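Local coordinates for protein 2-hydroxyisobutyryl-CoA mutase large subunit (Aquincola tertiaricarbonis, PDB 4R3U) that interconverts 2-hydroxyisobutyryl-CoA and (S)-3-hydroxybutyryl-CoA together with its cobalamin-binding small subunit, itself being the substrate-binding large subunit, at residues Lys448-Glu451 with Phe455-Gln458. Residues are numbered along the deposited sequence; the frame is centred on the assembly and turned at random.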
ATOM      1  N   LYS A 448      -0.665 -29.514  28.854  1.00 38.75           N
ATOM      2  CA  LYS A 448      -0.725 -30.925  28.445  1.00 39.45           C
ATOM      3  C   LYS A 448      -0.616 -31.099  26.926  1.00 42.27           C
ATOM      4  O   LYS A 448       0.134 -31.960  26.468  1.00 42.60           O
ATOM      5  CB  LYS A 448      -1.990 -31.630  28.983  1.00 43.55           C
ATOM      6  CG  LYS A 448      -2.142 -31.601  30.510  1.00 70.08           C
ATOM      7  CD  LYS A 448      -0.988 -32.225  31.374  1.00 77.60           C
ATOM      8  CE  LYS A 448      -0.101 -31.214  32.118  1.00 74.48           C
ATOM      9  NZ  LYS A 448      -0.845 -30.113  32.829  1.00 69.55           N
ATOM     10  N   LEU A 449      -1.324 -30.242  26.161  1.00 37.07           N
ATOM     11  CA  LEU A 449      -1.324 -30.237  24.701  1.00 35.53           C
ATOM     12  C   LEU A 449       0.011 -29.779  24.140  1.00 36.69           C
ATOM     13  O   LEU A 449       0.397 -30.251  23.072  1.00 37.23           O
ATOM     14  CB  LEU A 449      -2.490 -29.394  24.160  1.00 35.50           C
ATOM     15  CG  LEU A 449      -3.813 -30.109  23.824  1.00 40.69           C
ATOM     16  CD1 LEU A 449      -4.118 -31.221  24.796  1.00 42.12           C
ATOM     17  CD2 LEU A 449      -4.964 -29.124  23.798  1.00 39.76           C
ATOM     18  N   ILE A 450       0.725 -28.888  24.863  1.00 31.79           N
ATOM     19  CA  ILE A 450       2.076 -28.425  24.517  1.00 31.27           C
ATOM     20  C   ILE A 450       3.002 -29.618  24.736  1.00 39.03           C
ATOM     21  O   ILE A 450       3.812 -29.926  23.863  1.00 39.24           O
ATOM     22  CB  ILE A 450       2.513 -27.160  25.333  1.00 32.92           C
ATOM     23  CG1 ILE A 450       1.809 -25.879  24.807  1.00 31.67           C
ATOM     24  CG2 ILE A 450       4.036 -26.992  25.348  1.00 30.62           C
ATOM     25  CD1 ILE A 450       2.039 -24.577  25.652  1.00 35.23           C
ATOM     26  N   GLU A 451       2.817 -30.343  25.865  1.00 38.09           N
ATOM     27  CA  GLU A 451       3.583 -31.556  26.174  1.00 38.83           C
ATOM     28  C   GLU A 451       3.314 -32.689  25.154  1.00 43.02           C
ATOM     29  O   GLU A 451       4.206 -33.498  24.901  1.00 44.25           O
ATOM     30  CB  GLU A 451       3.303 -32.030  27.604  1.00 41.13           C
ATOM     31  CG  GLU A 451       3.910 -31.149  28.684  1.00 50.26           C
ATOM     32  CD  GLU A 451       3.433 -31.404  30.107  1.00 67.21           C
ATOM     33  OE1 GLU A 451       2.536 -32.259  30.308  1.00 58.77           O
ATOM     34  OE2 GLU A 451       3.953 -30.728  31.026  1.00 56.92           O
ATOM     35  N   PHE A 455      -0.360 -28.403  19.455  1.00 33.19           N
ATOM     36  CA  PHE A 455      -0.392 -27.075  18.848  1.00 31.42           C
ATOM     37  C   PHE A 455       0.574 -27.029  17.706  1.00 34.09           C
ATOM     38  O   PHE A 455       0.203 -26.635  16.607  1.00 34.19           O
ATOM     39  CB  PHE A 455      -0.020 -25.989  19.887  1.00 32.63           C
ATOM     40  CG  PHE A 455      -1.044 -25.807  20.986  1.00 34.91           C
ATOM     41  CD1 PHE A 455      -2.223 -25.094  20.755  1.00 37.26           C
ATOM     42  CD2 PHE A 455      -0.839 -26.351  22.249  1.00 35.86           C
ATOM     43  CE1 PHE A 455      -3.172 -24.935  21.768  1.00 38.17           C
ATOM     44  CE2 PHE A 455      -1.767 -26.148  23.268  1.00 39.06           C
ATOM     45  CZ  PHE A 455      -2.930 -25.447  23.022  1.00 37.43           C
ATOM     46  N   GLN A 456       1.814 -27.450  17.986  1.00 30.39           N
ATOM     47  CA  GLN A 456       2.976 -27.514  17.099  1.00 29.12           C
ATOM     48  C   GLN A 456       2.678 -28.399  15.869  1.00 35.57           C
ATOM     49  O   GLN A 456       3.093 -28.043  14.770  1.00 37.19           O
ATOM     50  CB  GLN A 456       4.237 -28.020  17.860  1.00 29.73           C
ATOM     51  CG  GLN A 456       4.551 -27.314  19.222  1.00 48.56           C
ATOM     52  CD  GLN A 456       3.888 -27.878  20.506  1.00 49.58           C
ATOM     53  OE1 GLN A 456       2.668 -27.787  20.735  1.00 32.92           O
ATOM     54  NE2 GLN A 456       4.707 -28.387  21.433  1.00 37.10           N
ATOM     55  N   LYS A 457       1.936 -29.511  16.036  1.00 32.69           N
ATOM     56  CA  LYS A 457       1.614 -30.398  14.917  1.00 33.59           C
ATOM     57  C   LYS A 457       0.614 -29.738  13.986  1.00 37.33           C
ATOM     58  O   LYS A 457       0.711 -29.898  12.767  1.00 37.97           O
ATOM     59  CB  LYS A 457       1.148 -31.783  15.382  1.00 37.14           C
ATOM     60  CG  LYS A 457       2.313 -32.697  15.764  1.00 69.25           C
ATOM     61  CD  LYS A 457       1.870 -33.915  16.607  1.00 86.68           C
ATOM     62  CE  LYS A 457       3.036 -34.735  17.108  1.00 99.29           C
ATOM     63  NZ  LYS A 457       2.608 -35.741  18.118  1.00108.90           N
ATOM     64  N   GLN A 458      -0.307 -28.943  14.556  1.00 31.19           N
ATOM     65  CA  GLN A 458      -1.291 -28.230  13.769  1.00 30.26           C
ATOM     66  C   GLN A 458      -0.653 -27.121  12.957  1.00 32.51           C
ATOM     67  O   GLN A 458      -0.960 -26.986  11.770  1.00 33.21           O
ATOM     68  CB  GLN A 458      -2.396 -27.700  14.657  1.00 31.79           C
ATOM     69  CG  GLN A 458      -3.538 -28.679  14.856  1.00 35.73           C
ATOM     70  CD  GLN A 458      -4.595 -27.975  15.645  1.00 69.44           C
ATOM     71  OE1 GLN A 458      -5.429 -27.211  15.111  1.00 67.64           O
ATOM     72  NE2 GLN A 458      -4.473 -28.104  16.950  1.00 65.62           N
TER
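Phe455 reaches back from the start of one helix to Leu449 and Ile450 near the end of the helix before it, and Gln456 adds a polar tie beside the ring. Followed outward from CB, the first torsion of Phe455 places CG anti to its own carbonyl carbon (chi1 -68°), which brings the CD2 and CE2 side of the ring up to the preceding helix. The first ring atom to meet it is CD2, 3.7 Å from CG1 of Ile450. Next comes CE2, 3.4 Å from CB of Leu449, and at the far end CZ still lies 4.1 Å from the same Leu449 CB. Both aliphatic groups approach the ring obliquely. Gln456 bends at chi2 (88°), which carries its amide to the last turn of the same helix: NE2 donates a nearly straight hydrogen bond of 3.0 Å to the backbone O of Ile450. The bond lies in the carbonyl plane, on a lone pair, and almost within the plane of the Gln456 amide. The carbonyl of the buried Ile450 thus gains a side-chain donor. This is structural packing between consecutive helices, 446-451 and 454-472, of the methylmalonyl-CoA mutase family region, with the Gln456 side chain about 9 Å from the bound cobalamin. Around this corner, Ile450 and Phe455 pack on Met217 of helix 213-219, Leu449 and Phe455 touch Val440 of helix 420-442, and the Phe455 ring meets Phe270 of helix 264-283 edge-to-face.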